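Local coordinates for protein FAD-dependent oxidoreductase (Actinomadura kijaniata, PDB 3M9V) that is a flavin-dependent oxidoreductase of the acyl-CoA dehydrogenase family that binds dTDP and acts in the biosynthesis of the sugar D-kijanose, probably on a dTDP-linked intermediate, at residues D138-H148 / K169-H180; A94-L102 / L217-V225. One frame throughout, in Å; residues are numbered along the deposited sequence.

Interaction 1: D138-H148 / K169-H180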
ATOM      1  N   ASP A 138      13.696 -40.865 -20.176  1.00 33.52           N
ATOM      2  CA  ASP A 138      12.792 -41.892 -19.678  1.00 33.70           C
ATOM      3  C   ASP A 138      12.164 -41.634 -18.322  1.00 33.08           C
ATOM      4  O   ASP A 138      11.204 -42.315 -17.972  1.00 33.97           O
ATOM      5  CB  ASP A 138      13.448 -43.279 -19.612  1.00 35.43           C
ATOM      6  CG  ASP A 138      13.991 -43.730 -20.960  1.00 36.35           C
ATOM      7  OD1 ASP A 138      13.373 -43.443 -22.012  1.00 36.79           O
ATOM      8  OD2 ASP A 138      15.068 -44.353 -20.957  1.00 40.56           O
ATOM      9  N   ALA A 139      12.687 -40.694 -17.542  1.00 30.59           N
ATOM     10  CA  ALA A 139      12.153 -40.495 -16.205  1.00 28.08           C
ATOM     11  C   ALA A 139      11.626 -39.072 -16.037  1.00 28.83           C
ATOM     12  O   ALA A 139      12.383 -38.111 -16.209  1.00 29.53           O
ATOM     13  CB  ALA A 139      13.192 -40.820 -15.146  1.00 27.28           C
ATOM     14  N   VAL A 140      10.343 -38.938 -15.710  1.00 27.37           N
ATOM     15  CA  VAL A 140       9.725 -37.625 -15.458  1.00 26.45           C
ATOM     16  C   VAL A 140       9.228 -37.687 -14.011  1.00 26.92           C
ATOM     17  O   VAL A 140       8.338 -38.477 -13.690  1.00 27.33           O
ATOM     18  CB  VAL A 140       8.600 -37.301 -16.476  1.00 25.99           C
ATOM     19  CG1 VAL A 140       7.797 -36.025 -16.150  1.00 20.70           C
ATOM     20  CG2 VAL A 140       9.187 -37.223 -17.885  1.00 23.42           C
ATOM     21  N   VAL A 141       9.863 -36.908 -13.138  1.00 26.02           N
ATOM     22  CA  VAL A 141       9.759 -37.106 -11.698  1.00 24.69           C
ATOM     23  C   VAL A 141       8.893 -36.062 -10.981  1.00 25.32           C
ATOM     24  O   VAL A 141       9.251 -34.881 -10.897  1.00 24.31           O
ATOM     25  CB  VAL A 141      11.164 -37.199 -11.032  1.00 25.49           C
ATOM     26  CG1 VAL A 141      11.030 -37.672  -9.589  1.00 23.47           C
ATOM     27  CG2 VAL A 141      12.058 -38.201 -11.748  1.00 22.88           C
ATOM     28  N   CYS A 142       7.744 -36.503 -10.478  1.00 22.50           N
ATOM     29  CA  CYS A 142       6.773 -35.654  -9.793  1.00 23.88           C
ATOM     30  C   CYS A 142       6.917 -35.864  -8.297  1.00 24.88           C
ATOM     31  O   CYS A 142       7.489 -36.877  -7.878  1.00 28.79           O
ATOM     32  CB  CYS A 142       5.355 -36.053 -10.190  1.00 22.17           C
ATOM     33  SG  CYS A 142       5.071 -35.769 -11.923  1.00 25.28           S
ATOM     34  N   SER A 143       6.407 -34.919  -7.511  1.00 25.85           N
ATOM     35  CA  SER A 143       6.568 -34.956  -6.051  1.00 27.60           C
ATOM     36  C   SER A 143       5.178 -34.921  -5.461  1.00 25.41           C
ATOM     37  O   SER A 143       4.412 -34.023  -5.783  1.00 25.28           O
ATOM     38  CB  SER A 143       7.341 -33.740  -5.529  1.00 27.51           C
ATOM     39  OG  SER A 143       8.691 -33.787  -5.976  1.00 33.30           O
ATOM     40  N   GLY A 144       4.817 -35.918  -4.660  1.00 26.91           N
ATOM     41  CA  GLY A 144       3.470 -35.971  -4.100  1.00 26.05           C
ATOM     42  C   GLY A 144       3.727 -35.670  -2.634  1.00 29.45           C
ATOM     43  O   GLY A 144       4.198 -36.523  -1.868  1.00 29.34           O
ATOM     44  N   ILE A 145       3.432 -34.435  -2.245  1.00 31.11           N
ATOM     45  CA  ILE A 145       3.827 -33.928  -0.938  1.00 32.63           C
ATOM     46  C   ILE A 145       2.638 -33.844   0.010  1.00 32.39           C
ATOM     47  O   ILE A 145       2.658 -34.404   1.099  1.00 31.84           O
ATOM     48  CB  ILE A 145       4.505 -32.551  -1.067  1.00 34.82           C
ATOM     49  CG1 ILE A 145       5.752 -32.713  -1.939  1.00 35.36           C
ATOM     50  CG2 ILE A 145       4.819 -32.007   0.327  1.00 32.97           C
ATOM     51  CD1 ILE A 145       6.316 -31.385  -2.404  1.00 38.18           C
ATOM     52  N   LYS A 146       1.566 -33.194  -0.417  1.00 32.52           N
ATOM     53  CA  LYS A 146       0.489 -32.875   0.508  1.00 33.30           C
ATOM     54  C   LYS A 146      -0.659 -33.875   0.474  1.00 32.75           C
ATOM     55  O   LYS A 146      -1.241 -34.130  -0.589  1.00 29.72           O
ATOM     56  CB  LYS A 146      -0.066 -31.474   0.221  1.00 35.29           C
ATOM     57  CG  LYS A 146      -1.322 -31.156   1.052  1.00 36.13           C
ATOM     58  CD  LYS A 146      -1.381 -29.696   1.453  1.00 46.22           C
ATOM     59  CE  LYS A 146      -2.806 -29.240   1.748  1.00 49.40           C
ATOM     60  NZ  LYS A 146      -3.105 -28.215   0.708  1.00 50.30           N
ATOM     61  N   ASP A 147      -0.959 -34.421   1.648  1.00 30.62           N
ATOM     62  CA  ASP A 147      -2.072 -35.338   1.794  1.00 32.20           C
ATOM     63  C   ASP A 147      -3.386 -34.672   1.446  1.00 33.51           C
ATOM     64  O   ASP A 147      -3.623 -33.547   1.863  1.00 33.54           O
ATOM     65  CB  ASP A 147      -2.136 -35.873   3.223  1.00 32.92           C
ATOM     66  CG  ASP A 147      -1.246 -37.071   3.416  1.00 35.11           C
ATOM     67  OD1 ASP A 147      -0.736 -37.611   2.412  1.00 33.21           O
ATOM     68  OD2 ASP A 147      -1.033 -37.451   4.583  1.00 37.93           O
ATOM     69  N   HIS A 148      -4.224 -35.351   0.672  1.00 35.11           N
ATOM     70  CA  HIS A 148      -5.629 -34.989   0.542  1.00 38.31           C
ATOM     71  C   HIS A 148      -6.357 -35.065   1.893  1.00 41.57           C
ATOM     72  O   HIS A 148      -5.963 -35.825   2.775  1.00 41.21           O
ATOM     73  CB  HIS A 148      -6.275 -35.961  -0.441  1.00 37.69           C
ATOM     74  CG  HIS A 148      -7.710 -35.655  -0.736  1.00 42.07           C
ATOM     75  ND1 HIS A 148      -8.106 -34.972  -1.867  1.00 41.72           N
ATOM     76  CD2 HIS A 148      -8.842 -35.926  -0.041  1.00 42.06           C
ATOM     77  CE1 HIS A 148      -9.422 -34.851  -1.866  1.00 44.97           C
ATOM     78  NE2 HIS A 148      -9.892 -35.425  -0.771  1.00 46.01           N
ATOM     79  N   LYS A 169      -2.432 -38.074  -2.603  1.00 26.39           N
ATOM     80  CA  LYS A 169      -1.751 -36.783  -2.479  1.00 26.65           C
ATOM     81  C   LYS A 169      -2.428 -35.814  -3.443  1.00 25.43           C
ATOM     82  O   LYS A 169      -3.014 -36.199  -4.455  1.00 24.77           O
ATOM     83  CB  LYS A 169      -0.262 -36.887  -2.825  1.00 25.59           C
ATOM     84  CG  LYS A 169       0.551 -37.717  -1.846  1.00 26.96           C
ATOM     85  CD  LYS A 169       0.728 -36.995  -0.503  1.00 27.90           C
ATOM     86  CE  LYS A 169       1.790 -37.652   0.373  1.00 26.88           C
ATOM     87  NZ  LYS A 169       1.718 -37.070   1.756  1.00 25.02           N
ATOM     88  N   THR A 170      -2.351 -34.532  -3.117  1.00 26.00           N
ATOM     89  CA  THR A 170      -3.082 -33.547  -3.884  1.00 25.59           C
ATOM     90  C   THR A 170      -2.110 -32.555  -4.509  1.00 26.08           C
ATOM     91  O   THR A 170      -0.964 -32.462  -4.073  1.00 27.34           O
ATOM     92  CB  THR A 170      -4.126 -32.867  -2.988  1.00 27.44           C
ATOM     93  OG1 THR A 170      -4.982 -32.097  -3.838  1.00 30.64           O
ATOM     94  CG2 THR A 170      -3.472 -32.046  -1.897  1.00 20.79           C
ATOM     95  N   LEU A 171      -2.544 -31.846  -5.547  1.00 25.30           N
ATOM     96  CA  LEU A 171      -1.765 -30.754  -6.116  1.00 23.57           C
ATOM     97  C   LEU A 171      -0.435 -31.257  -6.649  1.00 23.68           C
ATOM     98  O   LEU A 171       0.617 -30.664  -6.389  1.00 22.64           O
ATOM     99  CB  LEU A 171      -1.605 -29.567  -5.153  1.00 23.87           C
ATOM    100  CG  LEU A 171      -2.901 -28.900  -4.676  1.00 24.18           C
ATOM    101  CD1 LEU A 171      -2.616 -27.697  -3.752  1.00 29.41           C
ATOM    102  CD2 LEU A 171      -3.857 -28.471  -5.790  1.00 26.31           C
ATOM    103  N   VAL A 172      -0.470 -32.340  -7.419  1.00 21.04           N
ATOM    104  CA  VAL A 172       0.797 -32.914  -7.890  1.00 18.86           C
ATOM    105  C   VAL A 172       1.051 -32.434  -9.311  1.00 18.73           C
ATOM    106  O   VAL A 172       0.568 -33.054 -10.265  1.00 19.43           O
ATOM    107  CB  VAL A 172       0.738 -34.455  -7.902  1.00 18.73           C
ATOM    108  CG1 VAL A 172       2.105 -35.007  -8.323  1.00 21.04           C
ATOM    109  CG2 VAL A 172       0.361 -34.972  -6.486  1.00 15.83           C
ATOM    110  N   SER A 173       1.800 -31.347  -9.474  1.00 17.67           N
ATOM    111  CA  SER A 173       2.007 -30.788 -10.812  1.00 19.29           C
ATOM    112  C   SER A 173       2.803 -31.715 -11.742  1.00 20.33           C
ATOM    113  O   SER A 173       3.673 -32.447 -11.262  1.00 21.08           O
ATOM    114  CB  SER A 173       2.768 -29.454 -10.698  1.00 18.87           C
ATOM    115  OG  SER A 173       2.006 -28.548  -9.916  1.00 21.00           O
ATOM    116  N   MET A 174       2.540 -31.641 -13.045  1.00 18.69           N
ATOM    117  CA  MET A 174       3.251 -32.461 -14.028  1.00 22.50           C
ATOM    118  C   MET A 174       2.812 -33.930 -14.008  1.00 23.03           C
ATOM    119  O   MET A 174       3.296 -34.741 -14.810  1.00 22.97           O
ATOM    120  CB  MET A 174       4.783 -32.358 -13.875  1.00 20.22           C
ATOM    121  CG  MET A 174       5.525 -32.757 -15.170  1.00 23.72           C
ATOM    122  SD  MET A 174       7.289 -32.414 -15.173  1.00 28.77           S
ATOM    123  CE  MET A 174       7.823 -33.130 -13.621  1.00 19.87           C
ATOM    124  N   ALA A 175       1.920 -34.287 -13.085  1.00 20.97           N
ATOM    125  CA  ALA A 175       1.508 -35.685 -12.953  1.00 24.44           C
ATOM    126  C   ALA A 175       1.077 -36.361 -14.263  1.00 25.22           C
ATOM    127  O   ALA A 175       1.303 -37.545 -14.493  1.00 24.92           O
ATOM    128  CB  ALA A 175       0.453 -35.866 -11.853  1.00 21.77           C
ATOM    129  N   PRO A 176       0.456 -35.604 -15.174  1.00 27.75           N
ATOM    130  CA  PRO A 176      -0.004 -36.294 -16.377  1.00 26.89           C
ATOM    131  C   PRO A 176       1.087 -36.984 -17.199  1.00 28.72           C
ATOM    132  O   PRO A 176       0.783 -37.962 -17.888  1.00 26.80           O
ATOM    133  CB  PRO A 176      -0.684 -35.170 -17.160  1.00 28.34           C
ATOM    134  CG  PRO A 176      -1.276 -34.324 -16.031  1.00 26.65           C
ATOM    135  CD  PRO A 176      -0.144 -34.263 -15.034  1.00 26.38           C
ATOM    136  N   VAL A 177       2.330 -36.515 -17.146  1.00 26.42           N
ATOM    137  CA  VAL A 177       3.378 -37.175 -17.924  1.00 25.83           C
ATOM    138  C   VAL A 177       4.356 -37.848 -16.967  1.00 24.36           C
ATOM    139  O   VAL A 177       5.422 -38.297 -17.378  1.00 23.53           O
ATOM    140  CB  VAL A 177       4.098 -36.207 -18.924  1.00 28.07           C
ATOM    141  CG1 VAL A 177       3.114 -35.653 -19.961  1.00 21.68           C
ATOM    142  CG2 VAL A 177       4.719 -35.001 -18.217  1.00 26.79           C
ATOM    143  N   GLY A 178       3.998 -37.938 -15.691  1.00 21.91           N
ATOM    144  CA  GLY A 178       4.970 -38.380 -14.694  1.00 22.54           C
ATOM    145  C   GLY A 178       5.178 -39.882 -14.855  1.00 22.90           C
ATOM    146  O   GLY A 178       4.228 -40.592 -15.155  1.00 22.75           O
ATOM    147  N   THR A 179       6.403 -40.366 -14.676  1.00 21.59           N
ATOM    148  CA  THR A 179       6.698 -41.787 -14.796  1.00 23.56           C
ATOM    149  C   THR A 179       7.083 -42.251 -13.401  1.00 23.65           C
ATOM    150  O   THR A 179       6.915 -43.426 -13.061  1.00 22.32           O
ATOM    151  CB  THR A 179       7.911 -42.054 -15.717  1.00 22.16           C
ATOM    152  OG1 THR A 179       9.061 -41.328 -15.232  1.00 23.42           O
ATOM    153  CG2 THR A 179       7.556 -41.644 -17.140  1.00 20.55           C
ATOM    154  N   HIS A 180       7.627 -41.337 -12.597  1.00 23.91           N
ATOM    155  CA  HIS A 180       8.066 -41.706 -11.254  1.00 23.82           C
ATOM    156  C   HIS A 180       7.567 -40.654 -10.273  1.00 25.88           C
ATOM    157  O   HIS A 180       7.639 -39.467 -10.604  1.00 25.26           O
ATOM    158  CB  HIS A 180       9.581 -41.652 -11.140  1.00 24.39           C
ATOM    159  CG  HIS A 180      10.320 -42.693 -11.922  1.00 28.22           C
ATOM    160  ND1 HIS A 180      10.369 -42.702 -13.300  1.00 32.40           N
ATOM    161  CD2 HIS A 180      11.110 -43.712 -11.503  1.00 31.41           C
ATOM    162  CE1 HIS A 180      11.126 -43.713 -13.694  1.00 32.61           C
ATOM    163  NE2 HIS A 180      11.597 -44.334 -12.625  1.00 30.19           N
TER
HETATM  164  O   HOH W   1       5.245 -32.637  -9.079  1.00 25.32           O
HETATM  165  O   HOH W   2       1.753 -32.554  -3.303  1.00 31.38           O
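Val140 O takes two backbone donors from the other segment: Thr179 N reaches it at 2.9 Å in the carbonyl plane, on a lone pair, and His180 N comes in tilted from that plane. Thr179 answers with its hydroxyl. Its chi1 of 56° sets OG1 between its own backbone N and carbonyl carbon, where it accepts from Val140 N at 2.8 Å along a nearly straight N-H; the same OG1 meets His180 ND1 at the edge of the ring, in its plane. Cys142 N then bonds to His180 O, continuing the parallel pairing.

Beside this pairing, Val140 CG1 packs against Met174 SD and Val177 CG2, while Cys142 SG sits over the backbone of the Val172-Ala175 type II turn, 3.5 Å from Met174 O. Where the chains diverge, one water spans Ser143 N and Ser173 O, another Ile145 N and Thr170 O.

At the far end Lys169, bent at chi2 (-71°), brings NZ to Asp147 OD1 at 2.6 Å, a salt bridge in which NZ approaches from above the carboxylate plane, and to Ile145 O at 2.9 Å. Thr153 also bonds to that carboxylate oxygen. Strand 141-147 thus lies between strands 163-172 and 180-187 in the beta domain characteristic of acyl-CoA dehydrogenases, and Ile145 and Ser173 contribute to the enzyme's FMN-binding site, which is unoccupied in this chain.

Interaction 2: A94-L102 / L217-V225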
ATOM      1  N   ALA A  94       6.843 -17.061 -21.372  1.00 17.28           N
ATOM      2  CA  ALA A  94       6.023 -17.726 -22.384  1.00 17.88           C
ATOM      3  C   ALA A  94       4.772 -18.431 -21.843  1.00 17.65           C
ATOM      4  O   ALA A  94       3.689 -18.287 -22.428  1.00 15.35           O
ATOM      5  CB  ALA A  94       6.901 -18.670 -23.183  1.00 18.62           C
ATOM      6  N   ASP A  95       4.886 -19.168 -20.731  1.00 15.48           N
ATOM      7  CA  ASP A  95       3.690 -19.750 -20.156  1.00 13.19           C
ATOM      8  C   ASP A  95       4.072 -20.213 -18.750  1.00 14.41           C
ATOM      9  O   ASP A  95       5.021 -20.978 -18.549  1.00 11.80           O
ATOM     10  CB  ASP A  95       3.228 -20.993 -20.958  1.00 11.89           C
ATOM     11  CG  ASP A  95       2.044 -21.691 -20.290  1.00 15.84           C
ATOM     12  OD1 ASP A  95       2.058 -22.884 -19.875  1.00 18.25           O
ATOM     13  OD2 ASP A  95       1.026 -20.978 -20.183  1.00 17.45           O
ATOM     14  N   ALA A  96       3.336 -19.719 -17.775  1.00 11.77           N
ATOM     15  CA  ALA A  96       3.704 -19.943 -16.383  1.00 14.49           C
ATOM     16  C   ALA A  96       3.406 -21.383 -15.953  1.00 14.18           C
ATOM     17  O   ALA A  96       4.154 -21.925 -15.131  1.00 15.25           O
ATOM     18  CB  ALA A  96       2.875 -18.988 -15.527  1.00 14.62           C
ATOM     19  N   SER A  97       2.316 -21.960 -16.459  1.00 11.63           N
ATOM     20  CA  SER A  97       2.019 -23.371 -16.171  1.00 14.39           C
ATOM     21  C   SER A  97       3.150 -24.270 -16.619  1.00 15.24           C
ATOM     22  O   SER A  97       3.510 -25.168 -15.869  1.00 12.72           O
ATOM     23  CB  SER A  97       0.765 -23.917 -16.876  1.00 11.89           C
ATOM     24  OG  SER A  97      -0.381 -23.261 -16.350  1.00 16.03           O
ATOM     25  N   THR A  98       3.703 -24.036 -17.810  1.00 13.78           N
ATOM     26  CA  THR A  98       4.796 -24.907 -18.251  1.00 15.64           C
ATOM     27  C   THR A  98       6.014 -24.760 -17.346  1.00 15.08           C
ATOM     28  O   THR A  98       6.738 -25.719 -17.070  1.00 16.95           O
ATOM     29  CB  THR A  98       5.223 -24.506 -19.687  1.00 17.16           C
ATOM     30  OG1 THR A  98       4.104 -24.698 -20.558  1.00 17.55           O
ATOM     31  CG2 THR A  98       6.420 -25.293 -20.186  1.00 16.68           C
ATOM     32  N   ALA A  99       6.298 -23.521 -16.949  1.00 15.13           N
ATOM     33  CA  ALA A  99       7.422 -23.280 -16.051  1.00 15.27           C
ATOM     34  C   ALA A  99       7.212 -23.986 -14.709  1.00 14.65           C
ATOM     35  O   ALA A  99       8.181 -24.464 -14.131  1.00 17.06           O
ATOM     36  CB  ALA A  99       7.633 -21.759 -15.833  1.00 12.76           C
ATOM     37  N   LEU A 100       5.992 -23.982 -14.186  1.00 14.84           N
ATOM     38  CA  LEU A 100       5.731 -24.474 -12.843  1.00 15.58           C
ATOM     39  C   LEU A 100       5.953 -25.997 -12.889  1.00 17.79           C
ATOM     40  O   LEU A 100       6.598 -26.571 -12.003  1.00 15.11           O
ATOM     41  CB  LEU A 100       4.279 -24.185 -12.448  1.00 15.57           C
ATOM     42  CG  LEU A 100       3.840 -24.846 -11.124  1.00 17.32           C
ATOM     43  CD1 LEU A 100       4.732 -24.308 -10.045  1.00 19.91           C
ATOM     44  CD2 LEU A 100       2.378 -24.566 -10.738  1.00 13.50           C
ATOM     45  N   ALA A 101       5.435 -26.640 -13.939  1.00 14.69           N
ATOM     46  CA  ALA A 101       5.697 -28.061 -14.122  1.00 15.43           C
ATOM     47  C   ALA A 101       7.177 -28.343 -14.333  1.00 15.45           C
ATOM     48  O   ALA A 101       7.682 -29.241 -13.688  1.00 14.01           O
ATOM     49  CB  ALA A 101       4.893 -28.669 -15.269  1.00 13.41           C
ATOM     50  N   LEU A 102       7.857 -27.626 -15.237  1.00 16.48           N
ATOM     51  CA  LEU A 102       9.296 -27.810 -15.379  1.00 16.76           C
ATOM     52  C   LEU A 102      10.126 -27.668 -14.100  1.00 16.53           C
ATOM     53  O   LEU A 102      11.096 -28.405 -13.918  1.00 17.45           O
ATOM     54  CB  LEU A 102       9.855 -26.874 -16.452  1.00 15.31           C
ATOM     55  CG  LEU A 102      11.333 -27.028 -16.802  1.00 20.08           C
ATOM     56  CD1 LEU A 102      11.483 -28.435 -17.398  1.00 24.48           C
ATOM     57  CD2 LEU A 102      11.684 -25.989 -17.873  1.00 18.04           C
ATOM     58  N   LEU A 217      -8.014 -21.674 -11.052  1.00 17.60           N
ATOM     59  CA  LEU A 217      -8.383 -20.332 -11.502  1.00 16.48           C
ATOM     60  C   LEU A 217      -7.272 -19.980 -12.499  1.00 17.53           C
ATOM     61  O   LEU A 217      -7.544 -19.552 -13.625  1.00 16.05           O
ATOM     62  CB  LEU A 217      -8.407 -19.385 -10.300  1.00 15.74           C
ATOM     63  CG  LEU A 217      -8.439 -17.880 -10.618  1.00 18.86           C
ATOM     64  CD1 LEU A 217      -9.643 -17.425 -11.451  1.00 13.56           C
ATOM     65  CD2 LEU A 217      -8.250 -17.092  -9.337  1.00 21.90           C
ATOM     66  N   GLY A 218      -6.015 -20.200 -12.099  1.00 16.03           N
ATOM     67  CA  GLY A 218      -4.862 -20.128 -13.007  1.00 15.05           C
ATOM     68  C   GLY A 218      -3.997 -21.384 -12.956  1.00 16.57           C
ATOM     69  O   GLY A 218      -4.408 -22.369 -12.333  1.00 15.42           O
ATOM     70  N   MET A 219      -2.801 -21.344 -13.555  1.00 15.03           N
ATOM     71  CA  MET A 219      -1.903 -22.501 -13.700  1.00 15.01           C
ATOM     72  C   MET A 219      -2.725 -23.662 -14.291  1.00 16.90           C
ATOM     73  O   MET A 219      -2.562 -24.835 -13.925  1.00 15.95           O
ATOM     74  CB  MET A 219      -1.208 -22.918 -12.389  1.00 16.35           C
ATOM     75  CG  MET A 219      -0.248 -21.872 -11.762  1.00 13.53           C
ATOM     76  SD  MET A 219       0.972 -21.320 -13.005  1.00 18.06           S
ATOM     77  CE  MET A 219       1.950 -20.173 -12.030  1.00 15.40           C
ATOM     78  N   ARG A 220      -3.617 -23.308 -15.210  1.00 13.73           N
ATOM     79  CA  ARG A 220      -4.611 -24.263 -15.670  1.00 17.88           C
ATOM     80  C   ARG A 220      -4.022 -25.449 -16.422  1.00 17.23           C
ATOM     81  O   ARG A 220      -4.601 -26.541 -16.410  1.00 18.08           O
ATOM     82  CB  ARG A 220      -5.763 -23.571 -16.409  1.00 17.09           C
ATOM     83  CG  ARG A 220      -6.689 -22.869 -15.436  1.00 15.62           C
ATOM     84  CD  ARG A 220      -7.789 -22.098 -16.187  1.00 20.04           C
ATOM     85  NE  ARG A 220      -8.547 -23.003 -17.045  1.00 22.64           N
ATOM     86  CZ  ARG A 220      -9.452 -23.891 -16.638  1.00 27.30           C
ATOM     87  NH1 ARG A 220      -9.794 -24.034 -15.358  1.00 18.22           N
ATOM     88  NH2 ARG A 220     -10.030 -24.657 -17.555  1.00 26.84           N
ATOM     89  N   ALA A 221      -2.862 -25.234 -17.028  1.00 15.60           N
ATOM     90  CA  ALA A 221      -2.244 -26.253 -17.863  1.00 16.39           C
ATOM     91  C   ALA A 221      -1.171 -27.031 -17.115  1.00 17.90           C
ATOM     92  O   ALA A 221      -0.435 -27.806 -17.752  1.00 16.88           O
ATOM     93  CB  ALA A 221      -1.626 -25.650 -19.127  1.00 14.81           C
ATOM     94  N   SER A 222      -1.060 -26.844 -15.800  1.00 18.19           N
ATOM     95  CA  SER A 222       0.119 -27.358 -15.090  1.00 18.23           C
ATOM     96  C   SER A 222      -0.043 -28.806 -14.644  1.00 20.01           C
ATOM     97  O   SER A 222       0.892 -29.416 -14.092  1.00 20.00           O
ATOM     98  CB  SER A 222       0.457 -26.512 -13.847  1.00 17.84           C
ATOM     99  OG  SER A 222      -0.638 -26.515 -12.944  1.00 14.34           O
ATOM    100  N   GLY A 223      -1.230 -29.353 -14.881  1.00 20.23           N
ATOM    101  CA  GLY A 223      -1.480 -30.768 -14.563  1.00 20.99           C
ATOM    102  C   GLY A 223      -1.420 -31.092 -13.079  1.00 23.11           C
ATOM    103  O   GLY A 223      -0.844 -32.117 -12.677  1.00 20.42           O
ATOM    104  N   THR A 224      -2.004 -30.197 -12.285  1.00 20.29           N
ATOM    105  CA  THR A 224      -1.763 -30.177 -10.856  1.00 21.54           C
ATOM    106  C   THR A 224      -2.827 -31.052 -10.180  1.00 23.02           C
ATOM    107  O   THR A 224      -3.675 -30.591  -9.417  1.00 23.59           O
ATOM    108  CB  THR A 224      -1.596 -28.722 -10.350  1.00 20.33           C
ATOM    109  OG1 THR A 224      -0.397 -28.200 -10.943  1.00 21.55           O
ATOM    110  CG2 THR A 224      -1.424 -28.651  -8.810  1.00 18.71           C
ATOM    111  N   VAL A 225      -2.785 -32.348 -10.485  1.00 22.66           N
ATOM    112  CA  VAL A 225      -3.911 -33.217 -10.177  1.00 21.29           C
ATOM    113  C   VAL A 225      -3.636 -34.012  -8.916  1.00 20.90           C
ATOM    114  O   VAL A 225      -2.555 -33.917  -8.351  1.00 22.95           O
ATOM    115  CB  VAL A 225      -4.166 -34.203 -11.316  1.00 22.47           C
ATOM    116  CG1 VAL A 225      -4.532 -33.457 -12.615  1.00 24.09           C
ATOM    117  CG2 VAL A 225      -2.979 -35.166 -11.489  1.00 22.34           C
TER
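Met219 reaches from the loop to the first turn of helix 96-118, and each part of its side chain finds a different neighbour. CB lies near Ser97 OG; CG rests on Leu100 CD2 at 3.9 Å, where the two side chains cross at about a right angle. The bend at chi2 (-53°) then carries SD along the helix backbone, 3.8 Å from Ser97 N, and the methyl CE finishes against Ala96 CB at 3.8 Å.

Ser97 points toward the loop and makes the closest approach of the helix residues. Its OG lies over the Met219 backbone, 3.1 Å from Met219 C, and its CB packs on Ala221 CB at 3.7 Å and on the Ser222 backbone. Leu100 CD2 covers Ser222 CB from the next turn. The loop surface they meet is a type I turn, Met219 to Ser222, closed by Ser222 N on Met219 O. Ser222 OG, turned between its backbone N and carbonyl carbon (chi1 60°), gives a second bond to that same oxygen at 2.7 Å, and Trp214 supplies a further donor from outside.

On the helix side, Asp95 is the N-cap: OD1 accepts from both Thr98 N and Thr98 OG1, at 2.9 Å for the backbone N.

Around this buried contact, Ala221 touches His45 of helix 35-48 and Met219 touches Tyr267 of helix 264-283. Met219 also packs on Tyr367 of a second subunit, so the loop, which runs into strand 225-234 at Val225, joins helix 96-118 to neighbouring helices and a subunit boundary.

In the fold
The two contacts have centres about 13 Å apart and touch directly. Along the chain, helix 96-118 comes first, then both segments of interaction 1, and finally loop 217-225, so interaction 2 brackets interaction 1 in sequence. Strand 225-234 pairs antiparallel with strand 163-172, and at their junction Val172 N lies 2.8 Å from Val225 O, while Ser173 OG meets Thr224 OG1. Helix 96-118 serves both: Ala96, Ser97, Leu100 and Ala101 touch the loop, and Ala101 also touches Met174. Interaction 1 pairs strands of the mixed sheet, and interaction 2 joins helix 96-118 to the loop leading into it, with Ser173 of the FMN site lying where they meet.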